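Local coordinates for protein geranyltranstransferase (IspA) (Helicobacter pylori, PDB 3LLW) that probably catalyses the condensation of isoprenoid diphosphates into longer prenyl chains, as a magnesium-dependent member of the FPP/GGPP synthase family, at residues Y76-L81 with S136-E141; Y130-L135 with K150-N155. One frame throughout, in Å; residues are numbered along the deposited sequence.

How the contacts relate
From the N terminus, the chain first runs through helix 73-94, which supplies segment 76-81 near its start. The long helix 117-137 then gives segment 130-135 in its last turns, its end continues into 136-141, and helix 142-156 brings 150-155 back alongside. Contact 1 closes a loop of 54 intervening residues, mostly helical; contact 2 closes one of 14. The segments alternate along the chain, so the two closures cross rather than nest. Their centres lie 10 Å apart, and they touch where I79 and L81 meet L135 and L134. Together they tie three helices of the largely helical isoprenoid synthase fold, and both reach the second subunit.

Contact 1 (Y76-L81 with S136-E141); sequences YFKIAL and SNALLE
The backbones come nearest at K78 and A138, whose CA atoms are 6.2 Å apart, where a turn of helix 76-81 faces the chain leaving helix 117-137. The two segments bury 254 Å², with no hydrogen bond between them, and apolar side chains make several of the close contacts. I79 and L140 meet tip to tip, with CD1 of I79 3.7 Å from CD1 of L140. The same L140 methyl lies 4.0 Å from CE1 of Y76; ring and leucine side chain cross at about a right angle. I79 has CG1 anti to its carbonyl carbon (chi1 -61°), and this branch also meets A138, with I79 CG1 4.0 Å from A138 CB. In the mainly alpha-helical fold of the prenyl synthases, this joins the early turns of helix 73-94 to the connection between helices 117-137 and 142-156. An inverse gamma turn centred on L139 bends that connection between A138 and L140, whose CB atoms both point toward 76-81. K78 stretches alongside it, fully extended beyond CG, with CD 4.0 Å from A138 CA. Its NZ is 3.6 Å from N137 O, a proximity without a hydrogen bond; the salt bridge from NZ goes to E75. The E75 carboxylate also accepts a hydrogen bond from L139 N, through the same OE2. L148 and I145 of helix 142-156 add to this, touching I79 and L140 respectively.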
ATOM      1  N   TYR A  76      -3.328   2.084 -19.457  1.00 43.59           N
ATOM      2  CA  TYR A  76      -4.444   1.241 -19.031  1.00 37.75           C
ATOM      3  C   TYR A  76      -3.946  -0.124 -18.512  1.00 42.08           C
ATOM      4  O   TYR A  76      -4.501  -0.691 -17.568  1.00 40.37           O
ATOM      5  CB  TYR A  76      -5.421   1.049 -20.182  1.00 40.16           C
ATOM      6  CG  TYR A  76      -6.110   2.322 -20.655  1.00 51.43           C
ATOM      7  CD1 TYR A  76      -6.575   3.266 -19.743  1.00 49.25           C
ATOM      8  CD2 TYR A  76      -6.323   2.561 -22.015  1.00 53.48           C
ATOM      9  CE1 TYR A  76      -7.224   4.425 -20.168  1.00 57.62           C
ATOM     10  CE2 TYR A  76      -6.964   3.722 -22.455  1.00 55.16           C
ATOM     11  CZ  TYR A  76      -7.412   4.646 -21.519  1.00 56.66           C
ATOM     12  OH  TYR A  76      -8.047   5.794 -21.922  1.00 62.77           O
ATOM     13  N   PHE A  77      -2.888  -0.630 -19.131  1.00 34.92           N
ATOM     14  CA  PHE A  77      -2.299  -1.889 -18.716  1.00 41.50           C
ATOM     15  C   PHE A  77      -1.636  -1.733 -17.338  1.00 41.07           C
ATOM     16  O   PHE A  77      -1.786  -2.596 -16.499  1.00 47.24           O
ATOM     17  CB  PHE A  77      -1.302  -2.388 -19.759  1.00 38.40           C
ATOM     18  CG  PHE A  77      -1.935  -3.015 -20.975  1.00 41.56           C
ATOM     19  CD1 PHE A  77      -3.308  -3.243 -21.046  1.00 40.25           C
ATOM     20  CD2 PHE A  77      -1.136  -3.432 -22.039  1.00 41.42           C
ATOM     21  CE1 PHE A  77      -3.878  -3.832 -22.164  1.00 43.52           C
ATOM     22  CE2 PHE A  77      -1.696  -4.039 -23.161  1.00 36.67           C
ATOM     23  CZ  PHE A  77      -3.070  -4.241 -23.222  1.00 46.90           C
ATOM     24  N   LYS A  78      -0.950  -0.612 -17.113  1.00 42.83           N
ATOM     25  CA  LYS A  78      -0.388  -0.270 -15.803  1.00 44.85           C
ATOM     26  C   LYS A  78      -1.444  -0.332 -14.696  1.00 45.74           C
ATOM     27  O   LYS A  78      -1.250  -1.026 -13.695  1.00 41.18           O
ATOM     28  CB  LYS A  78       0.227   1.126 -15.839  1.00 42.98           C
ATOM     29  CG  LYS A  78       1.623   1.188 -16.418  1.00 45.12           C
ATOM     30  CD  LYS A  78       2.015   2.642 -16.576  1.00 58.59           C
ATOM     31  CE  LYS A  78       3.317   2.815 -17.344  1.00 70.43           C
ATOM     32  NZ  LYS A  78       3.587   4.272 -17.592  1.00 70.01           N
ATOM     33  N   ILE A  79      -2.562   0.369 -14.907  1.00 33.94           N
ATOM     34  CA  ILE A  79      -3.715   0.320 -14.016  1.00 34.41           C
ATOM     35  C   ILE A  79      -4.271  -1.083 -13.787  1.00 39.06           C
ATOM     36  O   ILE A  79      -4.529  -1.484 -12.644  1.00 43.94           O
ATOM     37  CB  ILE A  79      -4.837   1.220 -14.535  1.00 38.43           C
ATOM     38  CG1 ILE A  79      -4.332   2.676 -14.604  1.00 39.04           C
ATOM     39  CG2 ILE A  79      -6.073   1.049 -13.669  1.00 37.29           C
ATOM     40  CD1 ILE A  79      -5.231   3.636 -15.362  1.00 43.21           C
ATOM     41  N   ALA A  80      -4.448  -1.829 -14.873  1.00 38.65           N
ATOM     42  CA  ALA A  80      -4.895  -3.212 -14.799  1.00 38.06           C
ATOM     43  C   ALA A  80      -3.903  -4.062 -13.992  1.00 35.31           C
ATOM     44  O   ALA A  80      -4.313  -4.919 -13.208  1.00 38.08           O
ATOM     45  CB  ALA A  80      -5.064  -3.781 -16.206  1.00 38.88           C
ATOM     46  N   LEU A  81      -2.612  -3.792 -14.186  1.00 36.57           N
ATOM     47  CA  LEU A  81      -1.520  -4.478 -13.489  1.00 41.61           C
ATOM     48  C   LEU A  81      -1.507  -4.126 -11.993  1.00 45.48           C
ATOM     49  O   LEU A  81      -1.167  -4.976 -11.156  1.00 46.11           O
ATOM     50  CB  LEU A  81      -0.163  -4.153 -14.137  1.00 36.28           C
ATOM     51  CG  LEU A  81       1.071  -4.935 -13.646  1.00 42.33           C
ATOM     52  CD1 LEU A  81       0.801  -6.419 -13.570  1.00 34.13           C
ATOM     53  CD2 LEU A  81       2.306  -4.650 -14.480  1.00 44.19           C
ATOM     54  N   SER A 136      -0.069   5.581  -9.696  1.00 43.51           N
ATOM     55  CA  SER A 136       0.395   6.967  -9.661  1.00 40.20           C
ATOM     56  C   SER A 136       1.342   7.348 -10.803  1.00 44.95           C
ATOM     57  O   SER A 136       1.427   8.526 -11.178  1.00 50.36           O
ATOM     58  CB  SER A 136       1.003   7.315  -8.298  1.00 35.17           C
ATOM     59  OG  SER A 136       2.154   6.523  -8.034  1.00 47.30           O
ATOM     60  N   ASN A 137       2.022   6.358 -11.375  1.00 47.03           N
ATOM     61  CA  ASN A 137       2.861   6.589 -12.557  1.00 48.04           C
ATOM     62  C   ASN A 137       2.188   6.390 -13.934  1.00 48.27           C
ATOM     63  O   ASN A 137       2.810   6.629 -14.971  1.00 54.06           O
ATOM     64  CB  ASN A 137       4.152   5.779 -12.449  1.00 47.08           C
ATOM     65  CG  ASN A 137       5.142   6.412 -11.485  1.00 54.73           C
ATOM     66  OD1 ASN A 137       5.857   7.346 -11.844  1.00 63.10           O
ATOM     67  ND2 ASN A 137       5.173   5.920 -10.248  1.00 49.75           N
ATOM     68  N   ALA A 138       0.930   5.954 -13.940  1.00 44.04           N
ATOM     69  CA  ALA A 138       0.137   5.883 -15.169  1.00 46.52           C
ATOM     70  C   ALA A 138      -0.219   7.290 -15.659  1.00 49.06           C
ATOM     71  O   ALA A 138      -0.665   8.126 -14.881  1.00 57.73           O
ATOM     72  CB  ALA A 138      -1.130   5.051 -14.945  1.00 41.26           C
ATOM     73  N   LEU A 139      -0.026   7.536 -16.950  1.00 57.93           N
ATOM     74  CA  LEU A 139      -0.147   8.882 -17.523  1.00 60.45           C
ATOM     75  C   LEU A 139      -1.556   9.232 -17.998  1.00 60.24           C
ATOM     76  O   LEU A 139      -1.800   9.345 -19.203  1.00 63.79           O
ATOM     77  CB  LEU A 139       0.840   9.063 -18.683  1.00 58.49           C
ATOM     78  CG  LEU A 139       2.333   8.805 -18.486  1.00 66.05           C
ATOM     79  CD1 LEU A 139       3.053   9.046 -19.805  1.00 67.21           C
ATOM     80  CD2 LEU A 139       2.931   9.663 -17.365  1.00 62.79           C
ATOM     81  N   LEU A 140      -2.478   9.392 -17.055  1.00 55.53           N
ATOM     82  CA  LEU A 140      -3.795   9.946 -17.359  1.00 53.48           C
ATOM     83  C   LEU A 140      -3.927  11.248 -16.575  1.00 54.97           C
ATOM     84  O   LEU A 140      -2.987  11.651 -15.893  1.00 53.14           O
ATOM     85  CB  LEU A 140      -4.925   8.967 -17.003  1.00 53.44           C
ATOM     86  CG  LEU A 140      -4.860   7.476 -17.386  1.00 56.47           C
ATOM     87  CD1 LEU A 140      -6.185   6.782 -17.057  1.00 45.64           C
ATOM     88  CD2 LEU A 140      -4.498   7.243 -18.861  1.00 56.41           C
ATOM     89  N   GLU A 141      -5.080  11.908 -16.677  1.00 56.95           N
ATOM     90  CA  GLU A 141      -5.310  13.184 -15.999  1.00 57.29           C
ATOM     91  C   GLU A 141      -5.234  12.983 -14.507  1.00 55.69           C
ATOM     92  O   GLU A 141      -5.723  11.977 -13.992  1.00 60.13           O
ATOM     93  CB  GLU A 141      -6.664  13.778 -16.375  1.00 60.16           C
ATOM     94  CG  GLU A 141      -6.692  14.446 -17.740  1.00 73.09           C
ATOM     95  CD  GLU A 141      -8.108  14.719 -18.218  1.00 91.99           C
ATOM     96  OE1 GLU A 141      -8.786  13.768 -18.676  1.00 95.33           O
ATOM     97  OE2 GLU A 141      -8.542  15.891 -18.137  1.00 98.41           O
TER

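Contact 2 (Y130-L135 with K150-N155); sequences YSFELL and KILSAN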
ATOM      1  N   TYR A 130       3.516  -1.403  -4.309  1.00 23.36           N
ATOM      2  CA  TYR A 130       3.742  -1.313  -5.782  1.00 29.06           C
ATOM      3  C   TYR A 130       2.512  -0.990  -6.632  1.00 36.04           C
ATOM      4  O   TYR A 130       2.647  -0.314  -7.647  1.00 37.65           O
ATOM      5  CB  TYR A 130       4.439  -2.554  -6.340  1.00 33.58           C
ATOM      6  CG  TYR A 130       5.055  -2.353  -7.704  1.00 28.72           C
ATOM      7  CD1 TYR A 130       4.670  -3.136  -8.778  1.00 31.47           C
ATOM      8  CD2 TYR A 130       6.017  -1.368  -7.917  1.00 35.60           C
ATOM      9  CE1 TYR A 130       5.241  -2.957 -10.037  1.00 33.21           C
ATOM     10  CE2 TYR A 130       6.581  -1.167  -9.171  1.00 38.81           C
ATOM     11  CZ  TYR A 130       6.184  -1.967 -10.227  1.00 41.35           C
ATOM     12  OH  TYR A 130       6.741  -1.776 -11.477  1.00 50.15           O
ATOM     13  N   SER A 131       1.340  -1.491  -6.230  1.00 38.82           N
ATOM     14  CA  SER A 131       0.055  -1.199  -6.888  1.00 36.41           C
ATOM     15  C   SER A 131      -0.229   0.291  -6.948  1.00 39.36           C
ATOM     16  O   SER A 131      -0.816   0.789  -7.891  1.00 42.04           O
ATOM     17  CB  SER A 131      -1.088  -1.838  -6.102  1.00 36.64           C
ATOM     18  OG  SER A 131      -0.801  -3.187  -5.807  1.00 46.64           O
ATOM     19  N   PHE A 132       0.197   0.996  -5.913  1.00 43.02           N
ATOM     20  CA  PHE A 132      -0.017   2.419  -5.822  1.00 33.86           C
ATOM     21  C   PHE A 132       1.029   3.210  -6.585  1.00 38.10           C
ATOM     22  O   PHE A 132       0.715   4.277  -7.154  1.00 37.83           O
ATOM     23  CB  PHE A 132      -0.211   2.818  -4.349  1.00 35.56           C
ATOM     24  CG  PHE A 132      -1.353   2.059  -3.693  1.00 35.65           C
ATOM     25  CD1 PHE A 132      -2.668   2.411  -3.957  1.00 29.46           C
ATOM     26  CD2 PHE A 132      -1.110   0.930  -2.884  1.00 30.63           C
ATOM     27  CE1 PHE A 132      -3.738   1.699  -3.400  1.00 28.87           C
ATOM     28  CE2 PHE A 132      -2.179   0.206  -2.317  1.00 24.91           C
ATOM     29  CZ  PHE A 132      -3.495   0.601  -2.565  1.00 35.65           C
ATOM     30  N   GLU A 133       2.240   2.660  -6.671  1.00 31.65           N
ATOM     31  CA  GLU A 133       3.295   3.223  -7.511  1.00 40.87           C
ATOM     32  C   GLU A 133       2.945   3.094  -8.980  1.00 43.38           C
ATOM     33  O   GLU A 133       3.075   4.066  -9.725  1.00 51.73           O
ATOM     34  CB  GLU A 133       4.662   2.588  -7.239  1.00 48.58           C
ATOM     35  CG  GLU A 133       5.829   3.326  -7.932  1.00 55.28           C
ATOM     36  CD  GLU A 133       7.215   2.795  -7.559  1.00 57.12           C
ATOM     37  OE1 GLU A 133       7.329   1.666  -7.018  1.00 59.38           O
ATOM     38  OE2 GLU A 133       8.200   3.522  -7.817  1.00 70.00           O
ATOM     39  N   LEU A 134       2.463   1.919  -9.382  1.00 37.25           N
ATOM     40  CA  LEU A 134       2.011   1.691 -10.761  1.00 40.15           C
ATOM     41  C   LEU A 134       0.904   2.666 -11.141  1.00 41.04           C
ATOM     42  O   LEU A 134       0.976   3.317 -12.182  1.00 44.11           O
ATOM     43  CB  LEU A 134       1.511   0.255 -10.965  1.00 40.14           C
ATOM     44  CG  LEU A 134       2.523  -0.883 -11.170  1.00 47.75           C
ATOM     45  CD1 LEU A 134       1.806  -2.211 -11.090  1.00 44.62           C
ATOM     46  CD2 LEU A 134       3.311  -0.765 -12.499  1.00 41.84           C
ATOM     47  N   LEU A 135      -0.096   2.775 -10.273  1.00 42.84           N
ATOM     48  CA  LEU A 135      -1.270   3.628 -10.517  1.00 45.15           C
ATOM     49  C   LEU A 135      -0.875   5.098 -10.643  1.00 39.49           C
ATOM     50  O   LEU A 135      -1.250   5.757 -11.600  1.00 51.25           O
ATOM     51  CB  LEU A 135      -2.266   3.430  -9.381  1.00 42.53           C
ATOM     52  CG  LEU A 135      -3.741   3.172  -9.628  1.00 52.23           C
ATOM     53  CD1 LEU A 135      -3.928   2.291 -10.817  1.00 54.74           C
ATOM     54  CD2 LEU A 135      -4.351   2.520  -8.395  1.00 46.69           C
ATOM     55  N   LYS A 150      -8.108   6.316  -4.721  1.00 32.19           N
ATOM     56  CA  LYS A 150      -9.193   6.329  -3.718  1.00 32.48           C
ATOM     57  C   LYS A 150      -9.998   5.037  -3.738  1.00 38.29           C
ATOM     58  O   LYS A 150     -10.324   4.483  -2.680  1.00 46.14           O
ATOM     59  CB  LYS A 150     -10.219   7.454  -3.987  1.00 43.78           C
ATOM     60  CG  LYS A 150      -9.776   8.886  -3.813  1.00 36.75           C
ATOM     61  CD  LYS A 150     -11.026   9.792  -3.793  1.00 50.35           C
ATOM     62  CE  LYS A 150     -10.689  11.254  -3.951  1.00 51.32           C
ATOM     63  NZ  LYS A 150     -11.891  12.086  -3.682  1.00 70.48           N
ATOM     64  N   ILE A 151     -10.347   4.580  -4.942  1.00 36.12           N
ATOM     65  CA  ILE A 151     -11.124   3.352  -5.111  1.00 35.64           C
ATOM     66  C   ILE A 151     -10.347   2.101  -4.669  1.00 39.38           C
ATOM     67  O   ILE A 151     -10.833   1.344  -3.836  1.00 35.34           O
ATOM     68  CB  ILE A 151     -11.637   3.196  -6.555  1.00 40.90           C
ATOM     69  CG1 ILE A 151     -12.680   4.286  -6.859  1.00 43.59           C
ATOM     70  CG2 ILE A 151     -12.284   1.810  -6.771  1.00 30.48           C
ATOM     71  CD1 ILE A 151     -13.040   4.366  -8.310  1.00 48.94           C
ATOM     72  N   LEU A 152      -9.145   1.913  -5.206  1.00 34.71           N
ATOM     73  CA  LEU A 152      -8.356   0.697  -4.925  1.00 39.62           C
ATOM     74  C   LEU A 152      -7.944   0.574  -3.452  1.00 35.31           C
ATOM     75  O   LEU A 152      -8.077  -0.497  -2.844  1.00 41.00           O
ATOM     76  CB  LEU A 152      -7.135   0.618  -5.846  1.00 35.11           C
ATOM     77  CG  LEU A 152      -6.403  -0.738  -5.826  1.00 51.85           C
ATOM     78  CD1 LEU A 152      -7.192  -1.848  -6.543  1.00 44.97           C
ATOM     79  CD2 LEU A 152      -5.018  -0.603  -6.419  1.00 40.14           C
ATOM     80  N   SER A 153      -7.474   1.683  -2.883  1.00 31.98           N
ATOM     81  CA  SER A 153      -7.147   1.764  -1.463  1.00 32.72           C
ATOM     82  C   SER A 153      -8.319   1.513  -0.524  1.00 38.56           C
ATOM     83  O   SER A 153      -8.151   0.771   0.462  1.00 47.12           O
ATOM     84  CB  SER A 153      -6.472   3.094  -1.123  1.00 30.91           C
ATOM     85  OG  SER A 153      -7.347   4.199  -1.407  1.00 51.68           O
ATOM     86  N   ALA A 154      -9.487   2.109  -0.801  1.00 35.49           N
ATOM     87  CA  ALA A 154     -10.694   1.838   0.015  1.00 38.52           C
ATOM     88  C   ALA A 154     -11.132   0.377  -0.010  1.00 38.67           C
ATOM     89  O   ALA A 154     -11.489  -0.180   1.021  1.00 37.85           O
ATOM     90  CB  ALA A 154     -11.855   2.714  -0.389  1.00 34.82           C
ATOM     91  N   ASN A 155     -11.104  -0.227  -1.196  1.00 35.72           N
ATOM     92  CA  ASN A 155     -11.679  -1.538  -1.411  1.00 33.32           C
ATOM     93  C   ASN A 155     -10.691  -2.680  -1.146  1.00 35.89           C
ATOM     94  O   ASN A 155     -11.104  -3.802  -0.877  1.00 34.22           O
ATOM     95  CB  ASN A 155     -12.236  -1.625  -2.829  1.00 37.59           C
ATOM     96  CG  ASN A 155     -13.510  -0.798  -3.001  1.00 49.80           C
ATOM     97  OD1 ASN A 155     -14.601  -1.249  -2.667  1.00 42.34           O
ATOM     98  ND2 ASN A 155     -13.362   0.426  -3.503  1.00 43.74           N
TER
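L152 meets three residues of 130-135 through a single methyl. Its CD2 is 3.8 Å from CD2 of L135, where the two side chains cross obliquely. The same L152 CD2 lies 4.0 Å from CE1 of F132, and S131 CB is close by. CG of L152 stands anti to the backbone N (chi1 -169°), which sends the branch across to the facing helix. The second point of closeness is at S153: CE1 of F132 lies 3.8 Å from S153 CB, while S153 N sits at the edge of the ring, near its plane. The phenyl group therefore meets the backbone of the opposite helix with its rim. S131 CB covers part of one ring face, 4.2 Å above the plane and offset toward the rim. These contacts belong to an antiparallel helix pair in the prenyltransferase fold: the axes of the two short segments run at 169° and approach to 11.1 Å, a spacing bridged by side chains, with no hydrogen bond between the segments. All five touching residues are buried, and both serine hydroxyls bond back into their own helices, S131 OG to L127 O and S153 OG to I149 O. S131 OG also makes a weak hydrogen bond to S82 O of helix 73-94. Beyond the pair, that helix packs on S131 and L135, whereas F132 stacks on F132 of the second subunit, whose E133 packs on S153 and A154, placing this helix pair at the dimer interface.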